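Local coordinates for polygalacturonase (Pectobacterium carotovorum subsp. carotovorum, PDB 1BHE), which hydrolyses the alpha-1,4 bonds of polygalacturonic acid in plant cell walls, contributing to the maceration and soft-rotting of plant tissue, at residues A[23-26]-A[27-31]; A[65-68]-A[69-73]; A[74-78]-A[79-83]; A[162-166]-A[167-171]. All coordinates share one frame; numbering follows the deposited sequence.

Contact 1 of 4, residues A[23-26]-A[27-31]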
loop_
_atom_site.group_PDB
_atom_site.type_symbol
_atom_site.label_atom_id
_atom_site.label_comp_id
_atom_site.label_asym_id
_atom_site.label_seq_id
_atom_site.Cartn_x
_atom_site.Cartn_y
_atom_site.Cartn_z
ATOM N N SER A 23 -14.716 -4.700 -26.666
ATOM C CA SER A 23 -15.884 -4.201 -25.945
ATOM C C SER A 23 -15.613 -3.944 -24.465
ATOM O O SER A 23 -14.603 -4.390 -23.931
ATOM C CB SER A 23 -17.018 -5.238 -26.057
ATOM O OG SER A 23 -16.723 -6.356 -25.222
ATOM N N THR A 24 -16.523 -3.248 -23.790
ATOM C CA THR A 24 -16.412 -3.020 -22.346
ATOM C C THR A 24 -16.647 -4.352 -21.642
ATOM O O THR A 24 -17.627 -5.037 -21.941
ATOM C CB THR A 24 -17.404 -1.945 -21.888
ATOM O OG1 THR A 24 -16.955 -0.675 -22.397
ATOM C CG2 THR A 24 -17.524 -1.856 -20.377
ATOM N N ALA A 25 -15.759 -4.744 -20.739
ATOM C CA ALA A 25 -15.835 -6.038 -20.085
ATOM C C ALA A 25 -16.440 -6.100 -18.693
ATOM O O ALA A 25 -16.571 -7.217 -18.171
ATOM C CB ALA A 25 -14.400 -6.584 -20.000
ATOM N N THR A 26 -16.824 -4.987 -18.084
ATOM C CA THR A 26 -17.312 -5.010 -16.707
ATOM C C THR A 26 -18.317 -6.103 -16.388
ATOM O O THR A 26 -18.086 -6.934 -15.499
ATOM C CB THR A 26 -17.918 -3.640 -16.333
ATOM O OG1 THR A 26 -17.091 -2.619 -16.913
ATOM C CG2 THR A 26 -17.973 -3.477 -14.824
ATOM N N SER A 27 -19.471 -6.102 -17.054
ATOM C CA SER A 27 -20.518 -7.068 -16.727
ATOM C C SER A 27 -20.142 -8.482 -17.132
ATOM O O SER A 27 -20.566 -9.427 -16.456
ATOM C CB SER A 27 -21.864 -6.642 -17.319
ATOM O OG SER A 27 -21.717 -6.401 -18.712
ATOM N N THR A 28 -19.344 -8.664 -18.178
ATOM C CA THR A 28 -18.898 -9.997 -18.573
ATOM C C THR A 28 -18.019 -10.600 -17.479
ATOM O O THR A 28 -18.193 -11.759 -17.102
ATOM C CB THR A 28 -18.181 -10.021 -19.931
ATOM O OG1 THR A 28 -16.950 -9.293 -19.863
ATOM C CG2 THR A 28 -19.050 -9.388 -21.003
ATOM N N ILE A 29 -17.096 -9.809 -16.938
ATOM C CA ILE A 29 -16.241 -10.294 -15.850
ATOM C C ILE A 29 -17.042 -10.513 -14.572
ATOM O O ILE A 29 -16.891 -11.540 -13.898
ATOM C CB ILE A 29 -15.064 -9.331 -15.600
ATOM C CG1 ILE A 29 -14.161 -9.239 -16.836
ATOM C CG2 ILE A 29 -14.244 -9.799 -14.400
ATOM C CD1 ILE A 29 -13.100 -8.154 -16.759
ATOM N N GLN A 30 -17.912 -9.577 -14.199
ATOM C CA GLN A 30 -18.717 -9.697 -12.993
ATOM C C GLN A 30 -19.601 -10.941 -13.022
ATOM O O GLN A 30 -19.686 -11.677 -12.041
ATOM C CB GLN A 30 -19.580 -8.461 -12.726
ATOM C CG GLN A 30 -20.136 -8.417 -11.302
ATOM C CD GLN A 30 -19.024 -8.404 -10.269
ATOM O OE1 GLN A 30 -18.284 -7.419 -10.197
ATOM N NE2 GLN A 30 -18.902 -9.483 -9.498
ATOM N N LYS A 31 -20.253 -11.188 -14.156
ATOM C CA LYS A 31 -21.091 -12.375 -14.315
ATOM C C LYS A 31 -20.291 -13.648 -14.093
ATOM O O LYS A 31 -20.725 -14.551 -13.370
ATOM C CB LYS A 31 -21.731 -12.390 -15.713
ATOM C CG LYS A 31 -22.638 -13.595 -15.932
ATOM C CD LYS A 31 -23.389 -13.492 -17.256
ATOM C CE LYS A 31 -24.338 -14.676 -17.428
ATOM N NZ LYS A 31 -24.947 -14.685 -18.794
HETATM O O HOH W 1 -17.216 -8.073 -23.028
HETATM O O HOH W 2 -19.358 -6.444 -20.304
#

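Contact 2 of 4, residues A[65-68]-A[69-73]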
loop_
_atom_site.group_PDB
_atom_site.type_symbol
_atom_site.label_atom_id
_atom_site.label_comp_id
_atom_site.label_asym_id
_atom_site.label_seq_id
_atom_site.Cartn_x
_atom_site.Cartn_y
_atom_site.Cartn_z
ATOM N N LEU A 65 -9.255 -13.981 -9.052
ATOM C CA LEU A 65 -9.054 -13.458 -10.389
ATOM C C LEU A 65 -7.657 -13.909 -10.837
ATOM O O LEU A 65 -6.704 -13.801 -10.064
ATOM C CB LEU A 65 -9.091 -11.943 -10.470
ATOM C CG LEU A 65 -10.233 -11.212 -11.149
ATOM C CD1 LEU A 65 -9.869 -9.735 -11.328
ATOM C CD2 LEU A 65 -10.641 -11.814 -12.483
ATOM N N LEU A 66 -7.570 -14.380 -12.060
ATOM C CA LEU A 66 -6.313 -14.834 -12.644
ATOM C C LEU A 66 -6.098 -14.114 -13.974
ATOM O O LEU A 66 -6.981 -14.153 -14.830
ATOM C CB LEU A 66 -6.364 -16.347 -12.865
ATOM C CG LEU A 66 -5.258 -16.955 -13.736
ATOM C CD1 LEU A 66 -3.889 -16.640 -13.153
ATOM C CD2 LEU A 66 -5.457 -18.462 -13.871
ATOM N N ILE A 67 -4.996 -13.384 -14.102
ATOM C CA ILE A 67 -4.724 -12.596 -15.310
ATOM C C ILE A 67 -3.500 -13.166 -16.018
ATOM O O ILE A 67 -2.427 -13.249 -15.426
ATOM C CB ILE A 67 -4.470 -11.115 -14.980
ATOM C CG1 ILE A 67 -5.512 -10.582 -13.991
ATOM C CG2 ILE A 67 -4.466 -10.257 -16.242
ATOM C CD1 ILE A 67 -5.208 -9.208 -13.433
ATOM N N ASP A 68 -3.651 -13.626 -17.251
ATOM C CA ASP A 68 -2.556 -14.258 -17.977
ATOM C C ASP A 68 -1.381 -13.331 -18.282
ATOM O O ASP A 68 -1.525 -12.118 -18.412
ATOM C CB ASP A 68 -3.068 -14.789 -19.320
ATOM C CG ASP A 68 -3.887 -16.049 -19.266
ATOM O OD1 ASP A 68 -4.183 -16.578 -18.175
ATOM O OD2 ASP A 68 -4.265 -16.535 -20.362
ATOM N N LYS A 69 -0.212 -13.940 -18.490
ATOM C CA LYS A 69 0.963 -13.212 -18.943
ATOM C C LYS A 69 0.588 -12.418 -20.196
ATOM O O LYS A 69 -0.133 -12.933 -21.050
ATOM C CB LYS A 69 2.132 -14.126 -19.318
ATOM C CG LYS A 69 2.325 -15.384 -18.509
ATOM C CD LYS A 69 3.801 -15.685 -18.273
ATOM C CE LYS A 69 4.006 -16.846 -17.317
ATOM N NZ LYS A 69 5.228 -16.654 -16.477
ATOM N N GLY A 70 1.023 -11.176 -20.298
ATOM C CA GLY A 70 0.727 -10.341 -21.449
ATOM C C GLY A 70 -0.674 -9.764 -21.505
ATOM O O GLY A 70 -1.002 -9.074 -22.479
ATOM N N VAL A 71 -1.548 -10.079 -20.554
ATOM C CA VAL A 71 -2.915 -9.575 -20.553
ATOM C C VAL A 71 -2.989 -8.450 -19.516
ATOM O O VAL A 71 -2.277 -8.499 -18.510
ATOM C CB VAL A 71 -3.938 -10.678 -20.235
ATOM C CG1 VAL A 71 -5.344 -10.150 -19.995
ATOM C CG2 VAL A 71 -3.983 -11.694 -21.378
ATOM N N THR A 72 -3.824 -7.462 -19.800
ATOM C CA THR A 72 -3.991 -6.334 -18.894
ATOM C C THR A 72 -5.463 -6.152 -18.535
ATOM O O THR A 72 -6.321 -6.165 -19.422
ATOM C CB THR A 72 -3.473 -5.035 -19.545
ATOM O OG1 THR A 72 -2.093 -5.201 -19.917
ATOM C CG2 THR A 72 -3.577 -3.853 -18.596
ATOM N N LEU A 73 -5.752 -6.003 -17.250
ATOM C CA LEU A 73 -7.103 -5.630 -16.802
ATOM C C LEU A 73 -6.963 -4.126 -16.540
ATOM O O LEU A 73 -6.238 -3.733 -15.619
ATOM C CB LEU A 73 -7.512 -6.412 -15.570
ATOM C CG LEU A 73 -8.783 -5.967 -14.839
ATOM C CD1 LEU A 73 -10.007 -6.105 -15.735
ATOM C CD2 LEU A 73 -8.988 -6.771 -13.562
#

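Contact 3 of 4, residues A[74-78]-A[79-83]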
loop_
_atom_site.group_PDB
_atom_site.type_symbol
_atom_site.label_atom_id
_atom_site.label_comp_id
_atom_site.label_asym_id
_atom_site.label_seq_id
_atom_site.Cartn_x
_atom_site.Cartn_y
_atom_site.Cartn_z
ATOM N N ARG A 74 -7.576 -3.308 -17.373
ATOM C CA ARG A 74 -7.440 -1.860 -17.301
ATOM C C ARG A 74 -8.687 -1.110 -16.875
ATOM O O ARG A 74 -9.774 -1.315 -17.417
ATOM C CB ARG A 74 -7.004 -1.380 -18.698
ATOM C CG ARG A 74 -6.652 0.096 -18.824
ATOM C CD ARG A 74 -6.200 0.416 -20.253
ATOM N NE ARG A 74 -4.879 -0.151 -20.506
ATOM C CZ ARG A 74 -4.387 -0.478 -21.697
ATOM N NH1 ARG A 74 -5.083 -0.306 -22.808
ATOM N NH2 ARG A 74 -3.172 -0.999 -21.770
ATOM N N ALA A 75 -8.510 -0.217 -15.899
ATOM C CA ALA A 75 -9.610 0.591 -15.384
ATOM C C ALA A 75 -10.006 1.671 -16.386
ATOM O O ALA A 75 -9.142 2.417 -16.866
ATOM C CB ALA A 75 -9.222 1.212 -14.044
ATOM N N VAL A 76 -11.295 1.750 -16.711
ATOM C CA VAL A 76 -11.733 2.754 -17.680
ATOM C C VAL A 76 -11.402 4.148 -17.177
ATOM O O VAL A 76 -11.471 4.436 -15.977
ATOM C CB VAL A 76 -13.225 2.639 -18.030
ATOM C CG1 VAL A 76 -13.488 1.301 -18.712
ATOM C CG2 VAL A 76 -14.117 2.782 -16.805
ATOM N N ASN A 77 -11.007 5.023 -18.093
ATOM C CA ASN A 77 -10.661 6.403 -17.779
ATOM C C ASN A 77 -11.922 7.268 -17.820
ATOM O O ASN A 77 -12.099 8.154 -18.653
ATOM C CB ASN A 77 -9.592 6.934 -18.732
ATOM C CG ASN A 77 -9.968 6.919 -20.194
ATOM O OD1 ASN A 77 -10.660 6.016 -20.668
ATOM N ND2 ASN A 77 -9.533 7.924 -20.950
ATOM N N ASN A 78 -12.823 7.019 -16.879
ATOM C CA ASN A 78 -14.106 7.691 -16.775
ATOM C C ASN A 78 -14.486 7.854 -15.310
ATOM O O ASN A 78 -14.605 6.865 -14.589
ATOM C CB ASN A 78 -15.180 6.870 -17.512
ATOM C CG ASN A 78 -16.467 7.671 -17.629
ATOM O OD1 ASN A 78 -17.240 7.738 -16.677
ATOM N ND2 ASN A 78 -16.649 8.336 -18.764
ATOM N N ALA A 79 -14.686 9.087 -14.865
ATOM C CA ALA A 79 -14.983 9.349 -13.462
ATOM C C ALA A 79 -16.364 8.885 -13.041
ATOM O O ALA A 79 -16.518 8.287 -11.973
ATOM C CB ALA A 79 -14.777 10.828 -13.166
ATOM N N LYS A 80 -17.377 9.082 -13.883
ATOM C CA LYS A 80 -18.731 8.632 -13.579
ATOM C C LYS A 80 -18.818 7.122 -13.412
ATOM O O LYS A 80 -19.591 6.629 -12.584
ATOM C CB LYS A 80 -19.726 9.101 -14.646
ATOM C CG LYS A 80 -21.162 8.701 -14.349
ATOM C CD LYS A 80 -22.141 9.278 -15.363
ATOM C CE LYS A 80 -23.571 8.918 -14.969
ATOM N NZ LYS A 80 -24.361 8.503 -16.164
ATOM N N SER A 81 -17.986 6.355 -14.107
ATOM C CA SER A 81 -17.961 4.911 -13.991
ATOM C C SER A 81 -17.577 4.409 -12.603
ATOM O O SER A 81 -17.944 3.283 -12.271
ATOM C CB SER A 81 -17.009 4.304 -15.032
ATOM O OG SER A 81 -17.612 4.335 -16.315
ATOM N N PHE A 82 -16.850 5.187 -11.811
ATOM C CA PHE A 82 -16.426 4.802 -10.478
ATOM C C PHE A 82 -17.160 5.535 -9.364
ATOM O O PHE A 82 -16.841 5.345 -8.184
ATOM C CB PHE A 82 -14.904 5.060 -10.334
ATOM C CG PHE A 82 -14.082 4.095 -11.147
ATOM C CD1 PHE A 82 -13.788 4.346 -12.473
ATOM C CD2 PHE A 82 -13.615 2.919 -10.576
ATOM C CE1 PHE A 82 -13.053 3.442 -13.224
ATOM C CE2 PHE A 82 -12.876 2.019 -11.312
ATOM C CZ PHE A 82 -12.591 2.274 -12.642
ATOM N N GLU A 83 -18.122 6.401 -9.689
ATOM C CA GLU A 83 -18.796 7.166 -8.638
ATOM C C GLU A 83 -19.694 6.289 -7.771
ATOM O O GLU A 83 -20.237 5.287 -8.236
ATOM C CB GLU A 83 -19.624 8.314 -9.228
ATOM C CG GLU A 83 -20.961 7.892 -9.812
ATOM C CD GLU A 83 -21.741 9.023 -10.452
ATOM O OE1 GLU A 83 -21.152 10.095 -10.700
ATOM O OE2 GLU A 83 -22.944 8.842 -10.722
#

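Contact 4 of 4, residues A[162-166]-A[167-171]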
loop_
_atom_site.group_PDB
_atom_site.type_symbol
_atom_site.label_atom_id
_atom_site.label_comp_id
_atom_site.label_asym_id
_atom_site.label_seq_id
_atom_site.Cartn_x
_atom_site.Cartn_y
_atom_site.Cartn_z
ATOM N N PHE A 162 -6.506 -13.400 2.428
ATOM C CA PHE A 162 -6.555 -12.903 1.061
ATOM C C PHE A 162 -5.155 -13.056 0.458
ATOM O O PHE A 162 -4.173 -12.841 1.175
ATOM C CB PHE A 162 -6.963 -11.422 1.023
ATOM C CG PHE A 162 -7.235 -10.909 -0.368
ATOM C CD1 PHE A 162 -6.215 -10.436 -1.173
ATOM C CD2 PHE A 162 -8.519 -10.929 -0.877
ATOM C CE1 PHE A 162 -6.475 -9.989 -2.461
ATOM C CE2 PHE A 162 -8.787 -10.496 -2.162
ATOM C CZ PHE A 162 -7.766 -10.022 -2.960
ATOM N N THR A 163 -5.054 -13.404 -0.815
ATOM C CA THR A 163 -3.763 -13.603 -1.463
ATOM C C THR A 163 -3.592 -12.691 -2.678
ATOM O O THR A 163 -4.505 -12.576 -3.487
ATOM C CB THR A 163 -3.620 -15.066 -1.957
ATOM O OG1 THR A 163 -3.640 -15.946 -0.828
ATOM C CG2 THR A 163 -2.313 -15.260 -2.724
ATOM N N LEU A 164 -2.433 -12.075 -2.808
ATOM C CA LEU A 164 -2.053 -11.247 -3.945
ATOM C C LEU A 164 -0.733 -11.849 -4.464
ATOM O O LEU A 164 0.265 -11.729 -3.749
ATOM C CB LEU A 164 -1.775 -9.818 -3.516
ATOM C CG LEU A 164 -2.220 -8.608 -4.308
ATOM C CD1 LEU A 164 -1.253 -7.437 -4.126
ATOM C CD2 LEU A 164 -2.494 -8.863 -5.778
ATOM N N TYR A 165 -0.749 -12.511 -5.617
ATOM C CA TYR A 165 0.456 -13.221 -6.036
ATOM C C TYR A 165 0.891 -13.077 -7.483
ATOM O O TYR A 165 0.062 -13.196 -8.383
ATOM C CB TYR A 165 0.158 -14.721 -5.811
ATOM C CG TYR A 165 1.260 -15.667 -6.237
ATOM C CD1 TYR A 165 2.512 -15.644 -5.649
ATOM C CD2 TYR A 165 1.015 -16.604 -7.240
ATOM C CE1 TYR A 165 3.507 -16.527 -6.046
ATOM C CE2 TYR A 165 1.998 -17.495 -7.636
ATOM C CZ TYR A 165 3.241 -17.445 -7.039
ATOM O OH TYR A 165 4.223 -18.333 -7.441
ATOM N N ASN A 166 2.208 -12.948 -7.673
ATOM C CA ASN A 166 2.785 -12.995 -9.020
ATOM C C ASN A 166 2.029 -12.100 -9.977
ATOM O O ASN A 166 1.560 -12.579 -11.002
ATOM C CB ASN A 166 2.721 -14.470 -9.440
ATOM C CG ASN A 166 3.440 -14.827 -10.723
ATOM O OD1 ASN A 166 4.411 -14.174 -11.099
ATOM N ND2 ASN A 166 2.945 -15.858 -11.408
ATOM N N VAL A 167 1.889 -10.814 -9.683
ATOM C CA VAL A 167 1.113 -9.904 -10.522
ATOM C C VAL A 167 1.673 -8.498 -10.535
ATOM O O VAL A 167 2.352 -8.083 -9.591
ATOM C CB VAL A 167 -0.337 -9.941 -9.966
ATOM C CG1 VAL A 167 -0.374 -9.414 -8.531
ATOM C CG2 VAL A 167 -1.311 -9.177 -10.839
ATOM N N SER A 168 1.414 -7.730 -11.595
ATOM C CA SER A 168 1.896 -6.359 -11.685
ATOM C C SER A 168 0.722 -5.380 -11.555
ATOM O O SER A 168 -0.335 -5.574 -12.139
ATOM C CB SER A 168 2.640 -6.050 -12.987
ATOM O OG SER A 168 3.802 -6.860 -13.122
ATOM N N LEU A 169 0.921 -4.344 -10.758
ATOM C CA LEU A 169 -0.068 -3.293 -10.531
ATOM C C LEU A 169 0.571 -1.968 -10.927
ATOM O O LEU A 169 1.596 -1.600 -10.351
ATOM C CB LEU A 169 -0.494 -3.218 -9.063
ATOM C CG LEU A 169 -0.846 -4.533 -8.366
ATOM C CD1 LEU A 169 -1.210 -4.289 -6.909
ATOM C CD2 LEU A 169 -1.976 -5.255 -9.088
ATOM N N ILE A 170 0.050 -1.312 -11.960
ATOM C CA ILE A 170 0.624 -0.089 -12.469
ATOM C C ILE A 170 -0.350 1.081 -12.556
ATOM O O ILE A 170 -1.556 0.949 -12.721
ATOM C CB ILE A 170 1.251 -0.259 -13.876
ATOM C CG1 ILE A 170 0.179 -0.527 -14.934
ATOM C CG2 ILE A 170 2.311 -1.355 -13.891
ATOM C CD1 ILE A 170 0.740 -0.617 -16.345
ATOM N N ASN A 171 0.237 2.273 -12.484
ATOM C CA ASN A 171 -0.463 3.536 -12.649
ATOM C C ASN A 171 -1.760 3.647 -11.862
ATOM O O ASN A 171 -2.809 4.008 -12.402
ATOM C CB ASN A 171 -0.727 3.752 -14.153
ATOM C CG ASN A 171 0.547 3.640 -14.978
ATOM O OD1 ASN A 171 1.595 4.121 -14.552
ATOM N ND2 ASN A 171 0.450 3.002 -16.141
#

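Contact 1 of 4, residues A[23-26]-A[27-31]
S27 meets the residues before helix 26-33 largely through a water. Its OG lies 2.8 Å from water 2, which gives a proton to T24 O and takes one from T28 N, so this one molecule ties the incoming loop to the first turn. A hydroxyl on so short a stem suits this exposed corner. T28 makes the side-chain bond: with OG1 set between its backbone N and carbonyl carbon (chi1 66°), the hydroxyl turns back and donates to A25 O at 2.7 Å, 26° out of the carbonyl plane. I29 supplies the second donor to that oxygen, its N reaching A25 O at 2.9 Å almost in line with the carbonyl. On the buried side, I29 CD1 lies 3.8 Å from A25 CB; the small methyl lets the longer branch come close, and both side chains face strand 51-58. Q30 continues the helical pattern, its N donating to T26 O at 3.0 Å, while its amide turns to S58 and N34. T26 OG1 is likewise engaged outside the turn, by G55 N. A25 O thus takes one backbone and one side-chain donor, tying the first turn to the residue before it, while apolar contacts and hydrogen bonds together join the turn to strand 51-58.

Contact 2 of 4, residues A[65-68]-A[69-73]
D68 and V71 close a tight local corner, a type II beta turn in which the chain leaves strand 64-67 and swings into strand 72-75; the two flanking segments run 131° apart. V71 N donates to D68 O at 3.0 Å, with an N-H...O angle of 155°, approaching from above the carbonyl plane. K69 and G70 occupy the two central positions. Glycine suits the second, where the backbone takes a positive phi of 76°, and lysine suits an exposed bend from which a long charged chain can run outward. The carboxylate of D68 is used elsewhere, in a salt bridge to R43 and a hydrogen bond to S45 OG, both beside it on the neighbouring coil.

Inside the corner the packing is aliphatic. V71 CG2 rests 3.8 Å from D68 CB. V71 CG1 lies anti to the backbone N of its own residue, which brings it to 3.9 Å from I67 CG2. Further along, L65 CD1 meets L73 CD2 at 3.8 Å, the two leucines crossing at about a right angle, while I67 CD1 approaches L73 CB. Branched residues fill the angle compactly, and F52 of strand 51-58 adjoins both V71 and L73. Such bends between strands, with the aliphatic chains turned inward, are characteristic of the parallel beta-helix of family 28 glycosyl hydrolases.

Contact 3 of 4, residues A[74-78]-A[79-83]
N78 reaches over the turn that follows it and offers its side-chain oxygen to S81: S81 N donates to N78 OD1 at 3.0 Å, in the carbonyl plane and on a lone pair, although the N-H...O angle of 142° is bent. S81 OG adds a weak bond to the same oxygen at 3.4 Å. The asparagine is placed for this by CG lying anti to its backbone N (chi1 -170°), and its amide serves both ways, since ND2 donates to Q128. Serine suits the other end, being short enough for its hydroxyl to fold beside its own backbone N. K80 N, nearby, is bonded to D129. The polar centre thus sits where strand 72-75 has left the beta-helix wall and the chain enters the loop leading to strand 92-93, just beyond an inverse gamma turn centred on N77. F82 then folds back against the end of the strand. Two backbone carbonyl oxygens lie at its ring edge, N78 O at 3.4 Å from CD1, in the ring plane, and V76 O at 3.3 Å from CE1. V76 CG2 touches CE1 and also S81 CB, and A75 CB approaches CZ at 3.8 Å. A flat, rigid aromatic can fill this inner bend while P56 of strand 51-58 touches it too.

Contact 4 of 4, residues A[162-166]-A[167-171]
Apolar packing carries this corner. L164 of strand 162-165, a buried side chain, extends CD2 to within 3.5 Å of V167 CG1, and the two side chains meet at about a right angle. V167 brings that methyl forward because CG1 stands between its backbone N and carbonyl carbon; CG1 also lies 3.8 Å from Y165 O. A more distant touch follows, L164 CD1 to L169 CD1 at 4.2 Å, so the two methyls of L164 span the corner and touch two residues of the following strand, where a beta-branched valine fits the tight interior.

A CH-pi type approach lies on the outer side. CB of N166 sits 3.4 Å above the plane of the Y165 ring, over its centre, leaving the phenol to extend beyond and bond through OH to E8.

The backbone itself makes the turn. N166 has positive phi and psi (48° and 56°), a left-handed helical conformation that asparagine tolerates better than most residues other than glycine, and with it the chain changes direction by nearly a right angle: the strands run 86° apart.

Each arm of the corner therefore belongs to a different face of the beta-helix. Strand 162-165 lies between strands 112-114 and 183-193, and strand 167-170 between 118-120 and a later part of 183-193, so L164 and L169 join the stacked interior next to I113, T190, I119 and I192.

How the contacts relate
Contacts 1 to 4 follow one another along the chain, and contacts 2 and 3 adjoin, sharing strand 72-75 at its beginning and end, although their centres are about 19 Å apart. Contact 1 belongs to helix 26-33, which lies at the first end of the beta-helix and, as in its relatives, caps it; I29 CD1 touches L73 CD1 of contact 2 at 3.8 Å, with the two centres about 15 Å apart. Contacts 2 and 4 are corners two coils apart, about 10 Å between centres, with the coil of strands 112-114 and 118-120 between them. Together the four run from the cap, through two corners of the solenoid and the start of a loop leaving its wall, away from the probable active-site residues D223 and H251.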